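Local coordinates for NANS (YJHS), A 9-O-acetyl N-acetylneuraminic acid esterase (Escherichia coli O157:H7 EDL933, PDB 3PT5), which probably removes the 9-O-acetyl group from 9-O-acetyl-N-acetylneuraminate, allowing the bacterium to grow on this host sialic acid, at residues Q190-P204 with W242-N256. Numbering follows the deposited sequence.
Sequences QGEFDLMTSDYASHP and WKENFPHAYEAIYGN
At the C-terminal end of strand 182-189, in the parallel part of the SGNH-hydrolase sheet, the loop that follows and the first turn of helix 203-218 pack against helices 240-245 and 247-253 through a mainly apolar seam that includes Leu195, Trp242 and Ile253. Leu195 is wedged between the two helices: CD1 lies 3.7 Å from Trp242 CB, while CD2 presses on the backbone at Tyr250. The chain of Glu192, bent at chi2 (88°), lays CG over the pyrrole face of Trp242, 3.4 Å from the ring centroid, and its carboxylate turns off toward Tyr254. One carboxylate oxygen, OE2, is gripped by three hydrogen bonds, from Thr238 OG1, Asn31 ND2 and a water that accepts one from Tyr254 OH. Met196 bridges two rings, its CG over one face of Phe246 and its methyl CE at the rim of Trp242, 3.8 Å from CH2. Ile253 CG2 sits above the centre of the His203 imidazole, 3.6 Å from its centroid. Both nitrogens fix that ring's rotation: a second water joins His203 ND1 to Ile253 O and Asn256 ND2, and His203 NE2 donates to an in-plane lone pair of Gln190 OE1 at 2.9 Å, nearly straight at 166°.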
loop_
_atom_site.group_PDB
_atom_site.type_symbol
_atom_site.label_atom_id
_atom_site.label_comp_id
_atom_site.label_asym_id
_atom_site.label_seq_id
_atom_site.Cartn_x
_atom_site.Cartn_y
_atom_site.Cartn_z
ATOM N N GLN A 190 -0.480 1.469 -8.579
ATOM C CA GLN A 190 -0.317 0.375 -9.511
ATOM C C GLN A 190 -0.195 0.917 -10.923
ATOM O O GLN A 190 -0.750 1.967 -11.254
ATOM C CB GLN A 190 -1.529 -0.532 -9.422
ATOM C CG GLN A 190 -1.354 -1.879 -10.091
ATOM C CD GLN A 190 -1.602 -1.828 -11.576
ATOM O OE1 GLN A 190 -2.418 -1.046 -12.033
ATOM N NE2 GLN A 190 -0.916 -2.686 -12.337
ATOM N N GLY A 191 0.559 0.192 -11.737
ATOM C CA GLY A 191 0.664 0.493 -13.158
ATOM C C GLY A 191 1.984 0.089 -13.746
ATOM O O GLY A 191 2.086 -0.181 -14.952
ATOM N N GLU A 192 3.006 0.032 -12.890
ATOM C CA GLU A 192 4.402 -0.135 -13.344
ATOM C C GLU A 192 4.566 -1.281 -14.342
ATOM O O GLU A 192 5.157 -1.094 -15.398
ATOM C CB GLU A 192 5.297 -0.437 -12.154
ATOM C CG GLU A 192 5.644 0.786 -11.288
ATOM C CD GLU A 192 4.642 1.069 -10.177
ATOM O OE1 GLU A 192 3.587 0.413 -10.088
ATOM O OE2 GLU A 192 4.927 2.009 -9.360
ATOM N N PHE A 193 4.101 -2.473 -13.985
ATOM C CA PHE A 193 4.339 -3.628 -14.895
ATOM C C PHE A 193 3.550 -3.494 -16.181
ATOM O O PHE A 193 4.012 -3.913 -17.258
ATOM C CB PHE A 193 4.064 -4.963 -14.208
ATOM C CG PHE A 193 5.251 -5.505 -13.469
ATOM C CD1 PHE A 193 6.193 -4.645 -12.903
ATOM C CD2 PHE A 193 5.437 -6.877 -13.345
ATOM C CE1 PHE A 193 7.288 -5.140 -12.231
ATOM C CE2 PHE A 193 6.546 -7.374 -12.678
ATOM C CZ PHE A 193 7.466 -6.520 -12.127
ATOM N N ASP A 194 2.380 -2.896 -16.086
ATOM C CA ASP A 194 1.567 -2.663 -17.297
ATOM C C ASP A 194 2.225 -1.679 -18.275
ATOM O O ASP A 194 1.968 -1.744 -19.476
ATOM C CB ASP A 194 0.139 -2.243 -16.942
ATOM C CG ASP A 194 -0.689 -3.404 -16.401
ATOM O OD1 ASP A 194 -0.785 -4.457 -17.087
ATOM O OD2 ASP A 194 -1.260 -3.280 -15.302
ATOM N N LEU A 195 3.083 -0.796 -17.775
ATOM C CA LEU A 195 3.830 0.118 -18.638
ATOM C C LEU A 195 4.707 -0.605 -19.640
ATOM O O LEU A 195 5.045 -0.059 -20.689
ATOM C CB LEU A 195 4.749 1.016 -17.823
ATOM C CG LEU A 195 4.136 1.973 -16.821
ATOM C CD1 LEU A 195 5.257 2.584 -15.969
ATOM C CD2 LEU A 195 3.381 3.043 -17.544
ATOM N N MET A 196 5.119 -1.820 -19.292
ATOM C CA MET A 196 6.092 -2.573 -20.077
ATOM C C MET A 196 5.485 -3.416 -21.174
ATOM O O MET A 196 6.204 -3.851 -22.071
ATOM C CB MET A 196 6.899 -3.490 -19.152
ATOM C CG MET A 196 7.746 -2.723 -18.180
ATOM S SD MET A 196 8.876 -3.818 -17.319
ATOM C CE MET A 196 7.867 -4.383 -16.005
ATOM N N THR A 197 4.181 -3.709 -21.067
ATOM C CA THR A 197 3.583 -4.713 -21.961
ATOM C C THR A 197 3.124 -4.066 -23.267
ATOM O O THR A 197 2.895 -2.850 -23.335
ATOM C CB THR A 197 2.410 -5.533 -21.322
ATOM O OG1 THR A 197 1.228 -4.731 -21.287
ATOM C CG2 THR A 197 2.734 -6.007 -19.914
ATOM N N SER A 198 2.998 -4.885 -24.303
ATOM C CA SER A 198 2.548 -4.373 -25.602
ATOM C C SER A 198 1.067 -3.984 -25.503
ATOM O O SER A 198 0.567 -3.187 -26.308
ATOM C CB SER A 198 2.780 -5.407 -26.714
ATOM O OG SER A 198 1.952 -6.534 -26.525
ATOM N N ASP A 199 0.386 -4.520 -24.500
ATOM C CA ASP A 199 -1.032 -4.219 -24.262
ATOM C C ASP A 199 -1.296 -3.114 -23.210
ATOM O O ASP A 199 -2.372 -3.069 -22.608
ATOM C CB ASP A 199 -1.758 -5.510 -23.898
ATOM C CG ASP A 199 -3.259 -5.392 -24.043
ATOM O OD1 ASP A 199 -3.732 -4.712 -24.987
ATOM O OD2 ASP A 199 -3.961 -5.966 -23.185
ATOM N N TYR A 200 -0.334 -2.220 -23.000
ATOM C CA TYR A 200 -0.464 -1.175 -21.969
ATOM C C TYR A 200 -1.712 -0.319 -22.134
ATOM O O TYR A 200 -2.241 0.204 -21.156
ATOM C CB TYR A 200 0.763 -0.252 -21.998
ATOM C CG TYR A 200 0.776 0.681 -23.190
ATOM C CD1 TYR A 200 0.258 1.968 -23.093
ATOM C CD2 TYR A 200 1.269 0.248 -24.426
ATOM C CE1 TYR A 200 0.245 2.820 -24.184
ATOM C CE2 TYR A 200 1.257 1.087 -25.519
ATOM C CZ TYR A 200 0.749 2.373 -25.388
ATOM O OH TYR A 200 0.741 3.194 -26.485
ATOM N N ALA A 201 -2.171 -0.165 -23.380
ATOM C CA ALA A 201 -3.262 0.748 -23.667
ATOM C C ALA A 201 -4.614 0.212 -23.209
ATOM O O ALA A 201 -5.579 0.981 -23.076
ATOM C CB ALA A 201 -3.273 1.111 -25.141
ATOM N N SER A 202 -4.692 -1.092 -22.925
ATOM C CA SER A 202 -5.905 -1.654 -22.341
ATOM C C SER A 202 -6.047 -1.359 -20.831
ATOM O O SER A 202 -7.110 -1.542 -20.272
ATOM C CB SER A 202 -5.973 -3.161 -22.574
ATOM O OG SER A 202 -4.874 -3.798 -21.966
ATOM N N HIS A 203 -4.981 -0.912 -20.179
ATOM C CA HIS A 203 -5.028 -0.731 -18.720
ATOM C C HIS A 203 -6.134 0.247 -18.296
ATOM O O HIS A 203 -6.909 -0.074 -17.387
ATOM C CB HIS A 203 -3.650 -0.304 -18.177
ATOM C CG HIS A 203 -3.637 -0.000 -16.711
ATOM N ND1 HIS A 203 -4.276 1.096 -16.168
ATOM C CD2 HIS A 203 -3.016 -0.626 -15.679
ATOM C CE1 HIS A 203 -4.074 1.114 -14.858
ATOM N NE2 HIS A 203 -3.331 0.067 -14.537
ATOM N N PRO A 204 -6.255 1.410 -18.965
ATOM C CA PRO A 204 -7.328 2.312 -18.446
ATOM C C PRO A 204 -8.722 1.688 -18.340
ATOM O O PRO A 204 -9.399 1.846 -17.306
ATOM C CB PRO A 204 -7.284 3.494 -19.422
ATOM C CG PRO A 204 -5.824 3.569 -19.821
ATOM C CD PRO A 204 -5.402 2.107 -19.957
ATOM N N TRP A 242 10.321 4.669 -13.911
ATOM C CA TRP A 242 9.197 4.216 -14.734
ATOM C C TRP A 242 8.724 5.326 -15.685
ATOM O O TRP A 242 8.490 5.100 -16.868
ATOM C CB TRP A 242 8.066 3.782 -13.796
ATOM C CG TRP A 242 8.434 2.575 -12.992
ATOM C CD1 TRP A 242 8.813 2.542 -11.658
ATOM C CD2 TRP A 242 8.539 1.230 -13.471
ATOM N NE1 TRP A 242 9.077 1.258 -11.280
ATOM C CE2 TRP A 242 8.939 0.423 -12.362
ATOM C CE3 TRP A 242 8.317 0.622 -14.717
ATOM C CZ2 TRP A 242 9.118 -0.964 -12.462
ATOM C CZ3 TRP A 242 8.496 -0.775 -14.823
ATOM C CH2 TRP A 242 8.900 -1.549 -13.691
ATOM N N LYS A 243 8.632 6.533 -15.155
ATOM C CA LYS A 243 8.288 7.701 -15.973
ATOM C C LYS A 243 9.273 7.989 -17.087
ATOM O O LYS A 243 8.859 8.374 -18.185
ATOM C CB LYS A 243 8.227 8.946 -15.119
ATOM C CG LYS A 243 7.216 8.936 -14.041
ATOM C CD LYS A 243 7.357 10.233 -13.374
ATOM C CE LYS A 243 6.353 10.442 -12.289
ATOM N NZ LYS A 243 5.976 11.890 -12.275
ATOM N N GLU A 244 10.572 7.869 -16.819
ATOM C CA GLU A 244 11.570 8.232 -17.846
ATOM C C GLU A 244 11.702 7.160 -18.906
ATOM O O GLU A 244 12.006 7.458 -20.057
ATOM C CB GLU A 244 12.955 8.451 -17.231
ATOM C CG GLU A 244 13.054 9.686 -16.347
ATOM C CD GLU A 244 14.505 10.051 -15.997
ATOM O OE1 GLU A 244 15.439 9.438 -16.557
ATOM O OE2 GLU A 244 14.722 10.937 -15.148
ATOM N N ASN A 245 11.480 5.913 -18.519
ATOM C CA ASN A 245 11.766 4.776 -19.396
ATOM C C ASN A 245 10.562 4.304 -20.222
ATOM O O ASN A 245 10.726 3.611 -21.236
ATOM C CB ASN A 245 12.374 3.626 -18.586
ATOM C CG ASN A 245 13.868 3.814 -18.342
ATOM O OD1 ASN A 245 14.696 3.500 -19.206
ATOM N ND2 ASN A 245 14.225 4.337 -17.166
ATOM N N PHE A 246 9.361 4.683 -19.787
ATOM C CA PHE A 246 8.123 4.275 -20.448
ATOM C C PHE A 246 7.185 5.505 -20.534
ATOM O O PHE A 246 6.066 5.457 -20.058
ATOM C CB PHE A 246 7.461 3.089 -19.701
ATOM C CG PHE A 246 8.407 1.967 -19.401
ATOM C CD1 PHE A 246 8.689 0.986 -20.361
ATOM C CD2 PHE A 246 9.100 1.931 -18.194
ATOM C CE1 PHE A 246 9.593 -0.046 -20.101
ATOM C CE2 PHE A 246 10.014 0.903 -17.922
ATOM C CZ PHE A 246 10.269 -0.080 -18.880
ATOM N N PRO A 247 7.649 6.603 -21.179
ATOM C CA PRO A 247 6.874 7.845 -21.171
ATOM C C PRO A 247 5.507 7.749 -21.883
ATOM O O PRO A 247 4.495 8.308 -21.410
ATOM C CB PRO A 247 7.810 8.850 -21.878
ATOM C CG PRO A 247 8.677 8.015 -22.748
ATOM C CD PRO A 247 8.870 6.705 -22.004
ATOM N N HIS A 248 5.464 7.044 -23.009
ATOM C CA HIS A 248 4.221 6.882 -23.759
ATOM C C HIS A 248 3.199 6.070 -22.981
ATOM O O HIS A 248 2.034 6.463 -22.850
ATOM C CB HIS A 248 4.482 6.230 -25.115
ATOM C CG HIS A 248 3.342 6.373 -26.069
ATOM N ND1 HIS A 248 2.453 5.348 -26.333
ATOM C CD2 HIS A 248 2.933 7.428 -26.813
ATOM C CE1 HIS A 248 1.544 5.771 -27.194
ATOM N NE2 HIS A 248 1.814 7.026 -27.502
ATOM N N ALA A 249 3.651 4.955 -22.412
ATOM C CA ALA A 249 2.775 4.142 -21.594
ATOM C C ALA A 249 2.404 4.873 -20.294
ATOM O O ALA A 249 1.298 4.754 -19.825
ATOM C CB ALA A 249 3.422 2.806 -21.300
ATOM N N TYR A 250 3.343 5.604 -19.698
ATOM C CA TYR A 250 3.043 6.365 -18.493
ATOM C C TYR A 250 1.913 7.388 -18.713
ATOM O O TYR A 250 0.983 7.518 -17.896
ATOM C CB TYR A 250 4.342 7.005 -17.950
ATOM C CG TYR A 250 4.076 7.900 -16.810
ATOM C CD1 TYR A 250 3.941 7.385 -15.517
ATOM C CD2 TYR A 250 3.906 9.270 -17.005
ATOM C CE1 TYR A 250 3.646 8.226 -14.447
ATOM C CE2 TYR A 250 3.621 10.119 -15.937
ATOM C CZ TYR A 250 3.484 9.588 -14.664
ATOM O OH TYR A 250 3.212 10.455 -13.630
ATOM N N GLU A 251 1.973 8.078 -19.849
ATOM C CA GLU A 251 0.969 9.059 -20.214
ATOM C C GLU A 251 -0.421 8.405 -20.320
ATOM O O GLU A 251 -1.405 8.968 -19.849
ATOM C CB GLU A 251 1.375 9.705 -21.543
ATOM C CG GLU A 251 0.343 10.658 -22.114
ATOM C CD GLU A 251 0.955 11.736 -23.014
ATOM O OE1 GLU A 251 1.724 11.403 -23.956
ATOM O OE2 GLU A 251 0.652 12.926 -22.763
ATOM N N ALA A 252 -0.491 7.198 -20.887
ATOM C CA ALA A 252 -1.774 6.504 -21.020
ATOM C C ALA A 252 -2.279 6.004 -19.676
ATOM O O ALA A 252 -3.421 6.285 -19.265
ATOM C CB ALA A 252 -1.675 5.370 -21.999
ATOM N N ILE A 253 -1.407 5.300 -18.960
ATOM C CA ILE A 253 -1.824 4.642 -17.733
ATOM C C ILE A 253 -2.033 5.600 -16.569
ATOM O O ILE A 253 -3.108 5.615 -15.936
ATOM C CB ILE A 253 -0.872 3.497 -17.381
ATOM C CG1 ILE A 253 -0.973 2.434 -18.481
ATOM C CG2 ILE A 253 -1.165 2.940 -15.955
ATOM C CD1 ILE A 253 -0.090 1.187 -18.333
ATOM N N TYR A 254 -1.006 6.397 -16.294
ATOM C CA TYR A 254 -1.075 7.305 -15.155
ATOM C C TYR A 254 -1.865 8.556 -15.508
ATOM O O TYR A 254 -2.466 9.185 -14.627
ATOM C CB TYR A 254 0.326 7.604 -14.589
ATOM C CG TYR A 254 0.867 6.425 -13.797
ATOM C CD1 TYR A 254 0.788 6.404 -12.406
ATOM C CD2 TYR A 254 1.424 5.322 -14.430
ATOM C CE1 TYR A 254 1.243 5.320 -11.667
ATOM C CE2 TYR A 254 1.879 4.208 -13.700
ATOM C CZ TYR A 254 1.806 4.222 -12.315
ATOM O OH TYR A 254 2.265 3.144 -11.566
ATOM N N GLY A 255 -1.941 8.881 -16.793
ATOM C CA GLY A 255 -2.802 9.986 -17.212
ATOM C C GLY A 255 -4.260 9.664 -16.920
ATOM O O GLY A 255 -5.040 10.549 -16.532
ATOM N N ASN A 256 -4.617 8.390 -17.028
ATOM C CA ASN A 256 -5.969 7.967 -16.755
ATOM C C ASN A 256 -6.366 8.124 -15.278
ATOM O O ASN A 256 -7.545 8.140 -14.933
ATOM C CB ASN A 256 -6.189 6.538 -17.225
ATOM C CG ASN A 256 -7.628 6.111 -17.087
ATOM O OD1 ASN A 256 -8.541 6.739 -17.661
ATOM N ND2 ASN A 256 -7.852 5.024 -16.348
HETATM O O HOH W 1 2.533 3.549 -8.803
HETATM O O HOH W 2 -5.274 3.661 -15.973
#